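Local structure of oxysterol-binding protein homolog 3 (Saccharomyces cerevisiae, 4IC4) at residues Glu129-Ile140 / Lys379-Lys387; Thr302-Glu310 / Ser321-Glu331. The protein carries single lipid molecules, sterols and phospholipids among them, in a hydrophobic pocket between membranes through the cytosol, this chain being its lipid-binding OSBP-related domain. One frame throughout, in Å; residues are numbered along the deposited sequence.

Contact 1. Residues Glu129-Ile140 / Lys379-Lys387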
loop_
_atom_site.group_PDB
_atom_site.type_symbol
_atom_site.label_atom_id
_atom_site.label_comp_id
_atom_site.label_asym_id
_atom_site.label_seq_id
_atom_site.Cartn_x
_atom_site.Cartn_y
_atom_site.Cartn_z
ATOM N N GLU A 129 0.093 -1.166 -12.421
ATOM C CA GLU A 129 -1.110 -1.953 -12.604
ATOM C C GLU A 129 -0.889 -3.284 -11.903
ATOM O O GLU A 129 0.249 -3.732 -11.737
ATOM C CB GLU A 129 -1.380 -2.224 -14.087
ATOM C CG GLU A 129 -0.345 -3.139 -14.749
ATOM C CD GLU A 129 -0.853 -3.774 -16.036
ATOM O OE1 GLU A 129 -0.834 -5.017 -16.123
ATOM O OE2 GLU A 129 -1.264 -3.042 -16.958
ATOM N N LEU A 130 -1.981 -3.908 -11.486
ATOM C CA LEU A 130 -1.905 -5.205 -10.837
ATOM C C LEU A 130 -3.166 -5.990 -11.139
ATOM O O LEU A 130 -4.247 -5.685 -10.629
ATOM C CB LEU A 130 -1.729 -5.061 -9.321
ATOM C CG LEU A 130 -1.640 -6.398 -8.572
ATOM C CD1 LEU A 130 -0.421 -7.191 -9.038
ATOM C CD2 LEU A 130 -1.569 -6.139 -7.080
ATOM N N ILE A 131 -3.019 -6.993 -11.997
ATOM C CA ILE A 131 -4.126 -7.853 -12.371
ATOM C C ILE A 131 -3.943 -9.181 -11.649
ATOM O O ILE A 131 -2.936 -9.868 -11.846
ATOM C CB ILE A 131 -4.139 -8.123 -13.888
ATOM C CG1 ILE A 131 -4.371 -6.815 -14.650
ATOM C CG2 ILE A 131 -5.223 -9.140 -14.222
ATOM C CD1 ILE A 131 -4.229 -6.949 -16.155
ATOM N N ARG A 132 -4.900 -9.534 -10.797
ATOM C CA ARG A 132 -4.832 -10.799 -10.074
ATOM C C ARG A 132 -6.090 -11.609 -10.368
ATOM O O ARG A 132 -7.062 -11.570 -9.617
ATOM C CB ARG A 132 -4.692 -10.561 -8.566
ATOM C CG ARG A 132 -3.351 -9.965 -8.146
ATOM C CD ARG A 132 -2.189 -10.914 -8.424
ATOM N NE ARG A 132 -2.349 -12.186 -7.719
ATOM C CZ ARG A 132 -1.466 -12.689 -6.860
ATOM N NH1 ARG A 132 -0.343 -12.035 -6.585
ATOM N NH2 ARG A 132 -1.710 -13.852 -6.269
ATOM N N GLU A 133 -6.055 -12.344 -11.475
ATOM C CA GLU A 133 -7.176 -13.168 -11.898
ATOM C C GLU A 133 -7.556 -14.183 -10.823
ATOM O O GLU A 133 -8.732 -14.524 -10.668
ATOM C CB GLU A 133 -6.822 -13.896 -13.197
ATOM C CG GLU A 133 -7.993 -14.602 -13.864
ATOM C CD GLU A 133 -9.068 -13.636 -14.323
ATOM O OE1 GLU A 133 -9.674 -12.963 -13.462
ATOM O OE2 GLU A 133 -9.306 -13.547 -15.546
ATOM N N ASP A 134 -6.560 -14.660 -10.082
ATOM C CA ASP A 134 -6.795 -15.633 -9.021
ATOM C C ASP A 134 -7.703 -15.072 -7.933
ATOM O O ASP A 134 -8.381 -15.828 -7.237
ATOM C CB ASP A 134 -5.469 -16.079 -8.399
ATOM C CG ASP A 134 -4.656 -14.917 -7.866
ATOM O OD1 ASP A 134 -4.257 -14.963 -6.684
ATOM O OD2 ASP A 134 -4.415 -13.961 -8.631
ATOM N N MET A 135 -7.715 -13.751 -7.779
ATOM C CA MET A 135 -8.562 -13.114 -6.775
ATOM C C MET A 135 -9.681 -12.311 -7.423
ATOM O O MET A 135 -10.428 -11.601 -6.748
ATOM C CB MET A 135 -7.722 -12.222 -5.858
ATOM C CG MET A 135 -6.779 -13.019 -4.964
ATOM S SD MET A 135 -5.935 -12.017 -3.728
ATOM C CE MET A 135 -4.549 -11.449 -4.675
ATOM N N GLY A 136 -9.776 -12.422 -8.744
ATOM C CA GLY A 136 -10.817 -11.743 -9.489
ATOM C C GLY A 136 -10.785 -10.230 -9.550
ATOM O O GLY A 136 -11.817 -9.611 -9.816
ATOM N N PHE A 137 -9.628 -9.615 -9.323
ATOM C CA PHE A 137 -9.588 -8.161 -9.379
ATOM C C PHE A 137 -8.427 -7.608 -10.178
ATOM O O PHE A 137 -7.469 -8.311 -10.499
ATOM C CB PHE A 137 -9.561 -7.565 -7.961
ATOM C CG PHE A 137 -8.203 -7.608 -7.293
ATOM C CD1 PHE A 137 -7.237 -6.645 -7.579
ATOM C CD2 PHE A 137 -7.905 -8.595 -6.356
ATOM C CE1 PHE A 137 -5.993 -6.662 -6.939
ATOM C CE2 PHE A 137 -6.667 -8.623 -5.711
ATOM C CZ PHE A 137 -5.708 -7.655 -6.001
ATOM N N ARG A 138 -8.540 -6.334 -10.518
ATOM C CA ARG A 138 -7.480 -5.643 -11.225
ATOM C C ARG A 138 -7.380 -4.284 -10.565
ATOM O O ARG A 138 -8.374 -3.735 -10.082
ATOM C CB ARG A 138 -7.793 -5.491 -12.710
ATOM C CG ARG A 138 -8.960 -4.582 -13.020
ATOM C CD ARG A 138 -9.208 -4.554 -14.511
ATOM N NE ARG A 138 -10.258 -3.613 -14.877
ATOM C CZ ARG A 138 -10.789 -3.534 -16.091
ATOM N NH1 ARG A 138 -10.365 -4.344 -17.051
ATOM N NH2 ARG A 138 -11.738 -2.644 -16.345
ATOM N N LEU A 139 -6.174 -3.746 -10.543
ATOM C CA LEU A 139 -5.942 -2.463 -9.923
ATOM C C LEU A 139 -5.052 -1.610 -10.805
ATOM O O LEU A 139 -4.172 -2.125 -11.497
ATOM C CB LEU A 139 -5.272 -2.690 -8.563
ATOM C CG LEU A 139 -4.641 -1.555 -7.755
ATOM C CD1 LEU A 139 -4.473 -2.022 -6.310
ATOM C CD2 LEU A 139 -3.295 -1.151 -8.346
ATOM N N ILE A 140 -5.317 -0.309 -10.818
ATOM C CA ILE A 140 -4.469 0.624 -11.542
ATOM C C ILE A 140 -4.190 1.776 -10.575
ATOM O O ILE A 140 -5.060 2.174 -9.799
ATOM C CB ILE A 140 -5.118 1.161 -12.848
ATOM C CG1 ILE A 140 -4.154 2.139 -13.528
ATOM C CG2 ILE A 140 -6.434 1.859 -12.552
ATOM C CD1 ILE A 140 -2.807 1.538 -13.893
ATOM N N LYS A 379 -10.123 6.421 -23.737
ATOM C CA LYS A 379 -8.744 6.717 -23.366
ATOM C C LYS A 379 -8.442 6.352 -21.917
ATOM O O LYS A 379 -7.461 6.824 -21.337
ATOM C CB LYS A 379 -8.428 8.195 -23.613
ATOM C CG LYS A 379 -8.336 8.567 -25.089
ATOM C CD LYS A 379 -7.151 7.886 -25.766
ATOM C CE LYS A 379 -7.068 8.258 -27.241
ATOM N NZ LYS A 379 -5.901 7.630 -27.922
ATOM N N SER A 380 -9.288 5.514 -21.331
ATOM C CA SER A 380 -9.070 5.072 -19.959
ATOM C C SER A 380 -7.904 4.089 -19.981
ATOM O O SER A 380 -7.545 3.569 -21.038
ATOM C CB SER A 380 -10.314 4.372 -19.410
ATOM O OG SER A 380 -10.566 3.155 -20.096
ATOM N N TYR A 381 -7.313 3.830 -18.821
ATOM C CA TYR A 381 -6.194 2.901 -18.756
ATOM C C TYR A 381 -6.528 1.526 -19.327
ATOM O O TYR A 381 -5.815 1.013 -20.187
ATOM C CB TYR A 381 -5.722 2.712 -17.311
ATOM C CG TYR A 381 -4.474 1.861 -17.211
ATOM C CD1 TYR A 381 -3.214 2.427 -17.386
ATOM C CD2 TYR A 381 -4.556 0.481 -16.982
ATOM C CE1 TYR A 381 -2.059 1.648 -17.334
ATOM C CE2 TYR A 381 -3.409 -0.310 -16.934
ATOM C CZ TYR A 381 -2.162 0.283 -17.109
ATOM O OH TYR A 381 -1.009 -0.470 -17.064
ATOM N N TRP A 382 -7.610 0.927 -18.846
ATOM C CA TRP A 382 -7.963 -0.409 -19.299
ATOM C C TRP A 382 -8.384 -0.483 -20.761
ATOM O O TRP A 382 -8.166 -1.506 -21.409
ATOM C CB TRP A 382 -9.021 -1.012 -18.370
ATOM C CG TRP A 382 -8.515 -1.127 -16.957
ATOM C CD1 TRP A 382 -8.974 -0.448 -15.866
ATOM C CD2 TRP A 382 -7.412 -1.923 -16.500
ATOM N NE1 TRP A 382 -8.224 -0.766 -14.759
ATOM C CE2 TRP A 382 -7.257 -1.669 -15.118
ATOM C CE3 TRP A 382 -6.538 -2.823 -17.124
ATOM C CZ2 TRP A 382 -6.260 -2.285 -14.347
ATOM C CZ3 TRP A 382 -5.545 -3.436 -16.356
ATOM C CH2 TRP A 382 -5.417 -3.161 -14.981
ATOM N N GLU A 383 -8.977 0.583 -21.290
ATOM C CA GLU A 383 -9.349 0.569 -22.699
ATOM C C GLU A 383 -8.092 0.684 -23.563
ATOM O O GLU A 383 -7.957 -0.018 -24.568
ATOM C CB GLU A 383 -10.335 1.697 -23.021
ATOM C CG GLU A 383 -11.765 1.395 -22.585
ATOM C CD GLU A 383 -12.286 0.089 -23.170
ATOM O OE1 GLU A 383 -12.282 -0.057 -24.410
ATOM O OE2 GLU A 383 -12.698 -0.793 -22.389
ATOM N N ARG A 384 -7.168 1.560 -23.171
ATOM C CA ARG A 384 -5.912 1.738 -23.899
ATOM C C ARG A 384 -5.115 0.433 -23.917
ATOM O O ARG A 384 -4.568 0.031 -24.941
ATOM C CB ARG A 384 -5.043 2.802 -23.218
ATOM C CG ARG A 384 -5.444 4.257 -23.427
ATOM C CD ARG A 384 -4.715 5.108 -22.379
ATOM N NE ARG A 384 -4.827 6.556 -22.556
ATOM C CZ ARG A 384 -4.037 7.283 -23.342
ATOM N NH1 ARG A 384 -4.214 8.595 -23.425
ATOM N NH2 ARG A 384 -3.079 6.706 -24.054
ATOM N N ARG A 385 -5.047 -0.218 -22.764
ATOM C CA ARG A 385 -4.289 -1.455 -22.622
ATOM C C ARG A 385 -4.696 -2.526 -23.632
ATOM O O ARG A 385 -3.855 -3.268 -24.138
ATOM C CB ARG A 385 -4.457 -1.993 -21.201
ATOM C CG ARG A 385 -3.443 -3.051 -20.790
ATOM C CD ARG A 385 -3.743 -3.529 -19.379
ATOM N NE ARG A 385 -2.706 -4.384 -18.807
ATOM C CZ ARG A 385 -2.485 -5.650 -19.143
ATOM N NH1 ARG A 385 -3.226 -6.245 -20.070
ATOM N NH2 ARG A 385 -1.525 -6.331 -18.528
ATOM N N LYS A 386 -5.988 -2.589 -23.924
ATOM C CA LYS A 386 -6.521 -3.576 -24.856
ATOM C C LYS A 386 -5.913 -3.448 -26.253
ATOM O O LYS A 386 -5.816 -4.433 -26.987
ATOM C CB LYS A 386 -8.040 -3.424 -24.929
ATOM C CG LYS A 386 -8.796 -4.679 -25.315
ATOM C CD LYS A 386 -10.279 -4.515 -25.003
ATOM C CE LYS A 386 -10.495 -4.150 -23.535
ATOM N NZ LYS A 386 -11.933 -3.952 -23.190
ATOM N N LYS A 387 -5.489 -2.240 -26.614
ATOM C CA LYS A 387 -4.913 -2.010 -27.933
ATOM C C LYS A 387 -3.510 -1.408 -27.917
ATOM O O LYS A 387 -3.062 -0.855 -28.921
ATOM C CB LYS A 387 -5.839 -1.099 -28.744
ATOM C CG LYS A 387 -7.248 -1.645 -28.930
ATOM C CD LYS A 387 -8.127 -0.673 -29.708
ATOM C CE LYS A 387 -8.303 0.643 -28.963
ATOM N NZ LYS A 387 -9.113 1.618 -29.750
#
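Arg138 lays its guanidinium flat over the indole of Trp382, the two planes only 7° apart and the CZ of Arg138 3.4 Å from CG of Trp382. The charge sits over the five-membered ring as a cation-pi contact, while CD of Arg138 rests on the six-membered ring as a CH-pi contact. The extended chain from CG to NE makes this possible, running along the indole in the opposite sense to the tryptophan side chain, and a salt bridge from NE to Glu156 on the neighbouring strand keeps the group in place. Tyr381 covers the other indole face, and Ile131 CD1 packs 3.8 Å from Trp382 CZ3. Were Trp382 an alanine, the Arg138 guanidinium would probably lose the surface it lies on, and a gap would be likely to open between helix and hairpin.

Deeper in, Glu129 is held by two side chains of the helix. Arg385 grips it side-on, NE to OE2 (2.7 Å, 170°) and NH2 to OE1 (2.8 Å), both on syn lone pairs, whereas the Tyr381 hydroxyl donates to the anti lone pair of Glu129 OE2 at 2.6 Å. Three bonds thus fix a buried carboxylate and would be expected to favour its charged form. Ile140, with CG1 anti to the backbone N (chi1 180°), sets CD1 3.3 Å from the centroid of the Tyr381 ring, over its face. The whole is a short C-terminal helix, N-capped by Ser380, laid across a beta-hairpin with a G1 bulge at Gly136, at the edge of the OSBP-related beta-barrel.

Contact 2. Residues Thr302-Glu310 / Ser321-Glu331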
loop_
_atom_site.group_PDB
_atom_site.type_symbol
_atom_site.label_atom_id
_atom_site.label_comp_id
_atom_site.label_asym_id
_atom_site.label_seq_id
_atom_site.Cartn_x
_atom_site.Cartn_y
_atom_site.Cartn_z
ATOM N N THR A 302 4.296 -9.403 -1.724
ATOM C CA THR A 302 5.226 -8.301 -1.959
ATOM C C THR A 302 6.245 -8.692 -3.025
ATOM O O THR A 302 6.548 -7.917 -3.930
ATOM C CB THR A 302 6.027 -7.935 -0.694
ATOM O OG1 THR A 302 5.163 -7.939 0.447
ATOM C CG2 THR A 302 6.655 -6.549 -0.853
ATOM N N ALA A 303 6.780 -9.903 -2.898
ATOM C CA ALA A 303 7.780 -10.404 -3.830
ATOM C C ALA A 303 7.267 -10.514 -5.257
ATOM O O ALA A 303 8.049 -10.489 -6.210
ATOM C CB ALA A 303 8.293 -11.759 -3.351
ATOM N N ASN A 304 5.950 -10.630 -5.404
ATOM C CA ASN A 304 5.340 -10.759 -6.718
ATOM C C ASN A 304 4.959 -9.443 -7.380
ATOM O O ASN A 304 4.671 -9.411 -8.574
ATOM C CB ASN A 304 4.108 -11.663 -6.627
ATOM C CG ASN A 304 4.478 -13.114 -6.410
ATOM O OD1 ASN A 304 5.540 -13.556 -6.848
ATOM N ND2 ASN A 304 3.601 -13.868 -5.755
ATOM N N LEU A 305 4.974 -8.362 -6.608
ATOM C CA LEU A 305 4.602 -7.047 -7.121
ATOM C C LEU A 305 5.418 -6.561 -8.314
ATOM O O LEU A 305 4.865 -6.044 -9.289
ATOM C CB LEU A 305 4.707 -6.006 -5.999
ATOM C CG LEU A 305 3.678 -6.076 -4.867
ATOM C CD1 LEU A 305 4.147 -5.199 -3.718
ATOM C CD2 LEU A 305 2.307 -5.637 -5.373
ATOM N N ASN A 306 6.734 -6.731 -8.239
ATOM C CA ASN A 306 7.611 -6.243 -9.296
ATOM C C ASN A 306 7.961 -7.256 -10.372
ATOM O O ASN A 306 8.889 -7.030 -11.151
ATOM C CB ASN A 306 8.904 -5.690 -8.685
ATOM C CG ASN A 306 9.543 -4.610 -9.541
ATOM O OD1 ASN A 306 10.770 -4.535 -9.662
ATOM N ND2 ASN A 306 8.713 -3.754 -10.127
ATOM N N GLU A 307 7.226 -8.361 -10.434
ATOM C CA GLU A 307 7.503 -9.364 -11.457
ATOM C C GLU A 307 6.709 -9.123 -12.734
ATOM O O GLU A 307 5.539 -8.733 -12.696
ATOM C CB GLU A 307 7.184 -10.774 -10.945
ATOM C CG GLU A 307 7.397 -11.853 -12.014
ATOM C CD GLU A 307 7.108 -13.265 -11.535
ATOM O OE1 GLU A 307 6.218 -13.452 -10.683
ATOM O OE2 GLU A 307 7.768 -14.200 -12.035
ATOM N N ILE A 308 7.366 -9.345 -13.869
ATOM C CA ILE A 308 6.723 -9.215 -15.165
ATOM C C ILE A 308 6.405 -10.642 -15.603
ATOM O O ILE A 308 7.313 -11.450 -15.810
ATOM C CB ILE A 308 7.659 -8.556 -16.206
ATOM C CG1 ILE A 308 7.936 -7.103 -15.813
ATOM C CG2 ILE A 308 7.024 -8.614 -17.591
ATOM C CD1 ILE A 308 8.925 -6.404 -16.723
ATOM N N THR A 309 5.119 -10.961 -15.709
ATOM C CA THR A 309 4.695 -12.290 -16.134
ATOM C C THR A 309 4.033 -12.158 -17.499
ATOM O O THR A 309 4.020 -11.077 -18.087
ATOM C CB THR A 309 3.659 -12.903 -15.166
ATOM O OG1 THR A 309 2.438 -12.160 -15.247
ATOM C CG2 THR A 309 4.178 -12.884 -13.730
ATOM N N GLU A 310 3.470 -13.255 -17.995
ATOM C CA GLU A 310 2.791 -13.240 -19.286
ATOM C C GLU A 310 1.605 -12.273 -19.264
ATOM O O GLU A 310 1.102 -11.864 -20.307
ATOM C CB GLU A 310 2.301 -14.649 -19.630
ATOM C CG GLU A 310 1.337 -15.219 -18.605
ATOM C CD GLU A 310 1.066 -16.692 -18.809
ATOM O OE1 GLU A 310 0.456 -17.054 -19.839
ATOM O OE2 GLU A 310 1.467 -17.488 -17.933
ATOM N N SER A 321 5.845 0.807 -12.738
ATOM C CA SER A 321 6.947 0.642 -11.790
ATOM C C SER A 321 7.836 -0.554 -12.133
ATOM O O SER A 321 9.025 -0.557 -11.814
ATOM C CB SER A 321 6.413 0.466 -10.366
ATOM O OG SER A 321 5.736 1.625 -9.913
ATOM N N ARG A 322 7.266 -1.570 -12.773
ATOM C CA ARG A 322 8.049 -2.751 -13.142
ATOM C C ARG A 322 9.114 -2.427 -14.183
ATOM O O ARG A 322 10.023 -3.226 -14.408
ATOM C CB ARG A 322 7.149 -3.846 -13.711
ATOM C CG ARG A 322 6.106 -4.393 -12.754
ATOM C CD ARG A 322 5.304 -5.479 -13.440
ATOM N NE ARG A 322 4.216 -5.992 -12.612
ATOM C CZ ARG A 322 3.055 -5.374 -12.425
ATOM N NH1 ARG A 322 2.813 -4.205 -13.006
ATOM N NH2 ARG A 322 2.122 -5.936 -11.665
ATOM N N LEU A 323 8.997 -1.266 -14.820
ATOM C CA LEU A 323 9.953 -0.880 -15.848
ATOM C C LEU A 323 11.037 0.068 -15.342
ATOM O O LEU A 323 11.917 0.476 -16.103
ATOM C CB LEU A 323 9.210 -0.265 -17.043
ATOM C CG LEU A 323 8.155 -1.188 -17.671
ATOM C CD1 LEU A 323 7.496 -0.496 -18.859
ATOM C CD2 LEU A 323 8.803 -2.502 -18.099
ATOM N N ARG A 324 10.988 0.419 -14.060
ATOM C CA ARG A 324 12.003 1.312 -13.505
ATOM C C ARG A 324 13.345 0.604 -13.401
ATOM O O ARG A 324 13.460 -0.458 -12.783
ATOM C CB ARG A 324 11.577 1.849 -12.137
ATOM C CG ARG A 324 10.623 3.016 -12.266
ATOM C CD ARG A 324 10.372 3.734 -10.964
ATOM N NE ARG A 324 11.583 4.236 -10.320
ATOM C CZ ARG A 324 11.564 5.158 -9.363
ATOM N NH1 ARG A 324 10.405 5.671 -8.969
ATOM N NH2 ARG A 324 12.686 5.549 -8.776
ATOM N N PRO A 325 14.384 1.195 -13.998
ATOM C CA PRO A 325 15.724 0.603 -13.975
ATOM C C PRO A 325 16.433 0.590 -12.634
ATOM O O PRO A 325 17.202 -0.333 -12.350
ATOM C CB PRO A 325 16.478 1.417 -15.024
ATOM C CG PRO A 325 15.842 2.754 -14.928
ATOM C CD PRO A 325 14.365 2.418 -14.819
ATOM N N ASP A 326 16.193 1.603 -11.810
ATOM C CA ASP A 326 16.845 1.639 -10.513
ATOM C C ASP A 326 16.266 0.567 -9.595
ATOM O O ASP A 326 17.009 -0.145 -8.916
ATOM C CB ASP A 326 16.744 3.038 -9.884
ATOM C CG ASP A 326 15.325 3.599 -9.858
ATOM O OD1 ASP A 326 14.407 3.058 -10.516
ATOM O OD2 ASP A 326 15.142 4.628 -9.174
ATOM N N ILE A 327 14.946 0.429 -9.596
ATOM C CA ILE A 327 14.315 -0.585 -8.766
ATOM C C ILE A 327 14.742 -1.977 -9.233
ATOM O O ILE A 327 15.040 -2.850 -8.415
ATOM C CB ILE A 327 12.771 -0.489 -8.822
ATOM C CG1 ILE A 327 12.309 0.884 -8.318
ATOM C CG2 ILE A 327 12.152 -1.620 -7.992
ATOM C CD1 ILE A 327 10.790 1.040 -8.211
ATOM N N ARG A 328 14.786 -2.180 -10.549
ATOM C CA ARG A 328 15.167 -3.479 -11.100
ATOM C C ARG A 328 16.616 -3.841 -10.791
ATOM O O ARG A 328 16.901 -4.957 -10.360
ATOM C CB ARG A 328 14.947 -3.507 -12.617
ATOM C CG ARG A 328 15.200 -4.872 -13.248
ATOM C CD ARG A 328 14.203 -5.902 -12.744
ATOM N NE ARG A 328 12.837 -5.515 -13.076
ATOM C CZ ARG A 328 11.747 -6.082 -12.569
ATOM N NH1 ARG A 328 11.850 -7.073 -11.693
ATOM N NH2 ARG A 328 10.548 -5.657 -12.938
ATOM N N ALA A 329 17.524 -2.898 -11.010
ATOM C CA ALA A 329 18.935 -3.146 -10.743
ATOM C C ALA A 329 19.143 -3.455 -9.262
ATOM O O ALA A 329 19.906 -4.358 -8.910
ATOM C CB ALA A 329 19.762 -1.936 -11.154
ATOM N N TYR A 330 18.449 -2.713 -8.403
ATOM C CA TYR A 330 18.548 -2.896 -6.957
ATOM C C TYR A 330 18.017 -4.270 -6.565
ATOM O O TYR A 330 18.610 -4.967 -5.741
ATOM C CB TYR A 330 17.744 -1.807 -6.239
ATOM C CG TYR A 330 17.946 -1.761 -4.741
ATOM C CD1 TYR A 330 19.198 -1.484 -4.195
ATOM C CD2 TYR A 330 16.875 -1.956 -3.868
ATOM C CE1 TYR A 330 19.381 -1.396 -2.817
ATOM C CE2 TYR A 330 17.046 -1.873 -2.488
ATOM C CZ TYR A 330 18.300 -1.589 -1.970
ATOM O OH TYR A 330 18.463 -1.476 -0.609
ATOM N N GLU A 331 16.893 -4.654 -7.161
ATOM C CA GLU A 331 16.288 -5.947 -6.878
ATOM C C GLU A 331 17.269 -7.063 -7.215
ATOM O O GLU A 331 17.399 -8.037 -6.470
ATOM C CB GLU A 331 15.005 -6.124 -7.701
ATOM C CG GLU A 331 14.348 -7.490 -7.554
ATOM C CD GLU A 331 13.150 -7.670 -8.469
ATOM O OE1 GLU A 331 12.075 -7.095 -8.187
ATOM O OE2 GLU A 331 13.285 -8.389 -9.481
HETATM O O HOH W 1 2.533 -8.394 -10.062
#
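Arg322 stretches its chain alongside the backbone that follows helix 300-305, with its CD 3.9 Å from CG1 of Ile308. NE makes a weak hydrogen bond to Glu307 O (3.0 Å), and NH2 reaches a water that in turn donates to Asn304 O; a salt bridge from NH1 to Asp320 secures the charged end. A long arginine suits this place because its methylenes can pack on an isoleucine while its nitrogens serve backbone oxygens further along. Next, Leu323 turns its CD2 to Ile308 CD1, a loose apolar contact at 4.1 Å.

Helix 325-331 begins after Arg324, its N-cap. The helix belongs to the part of the OSBP-related domain beside the phosphoinositide site: Ile327, whose CG2 touches the Asn306 side chain, lies about 9 Å, side chain to side chain, from Glu346, a residue that binds phosphatidylinositol 4-phosphate.

Arg328 then folds back across the contact. With CG anti to the backbone N (chi1 -175°) and the chain bent at chi2 and chi3, its end reaches Asn306 O end-on, NH2 at 2.8 Å and NH1 at 3.0 Å. The same NH2 also donates to Arg322 O (2.9 Å, 162°), in the carbonyl plane, so one guanidinium ties the turn after one helix to the turn before the next. The Asn306 amide lies over this guanidinium, their planes 5° apart. Glu331 accepts a weak bond from Arg328 NH1 through OE2, which also forms a salt bridge with Arg31.

In the fold
Both contacts are largely buried and both depend on arginine, but they use it differently. Contact 1 lays a C-terminal helix on a barrel hairpin and is built from aromatic faces and a buried, multiply bonded carboxylate; contact 2 joins the loop after helix 300-305 to the 3-10 turn and helix that follow it in sequence, and its arginines serve mostly backbone carbonyls. Each has a more open margin, at Arg138 in contact 1 and at Ile308 in contact 2. They share no helix or strand, yet they meet: Arg322 NH2 probably hydrogen-bonds to Glu129 O (2.9 Å), and Leu130 packs against Arg322 and Leu305. Contact 2 lies near the phosphoinositide site, contact 1 away from it.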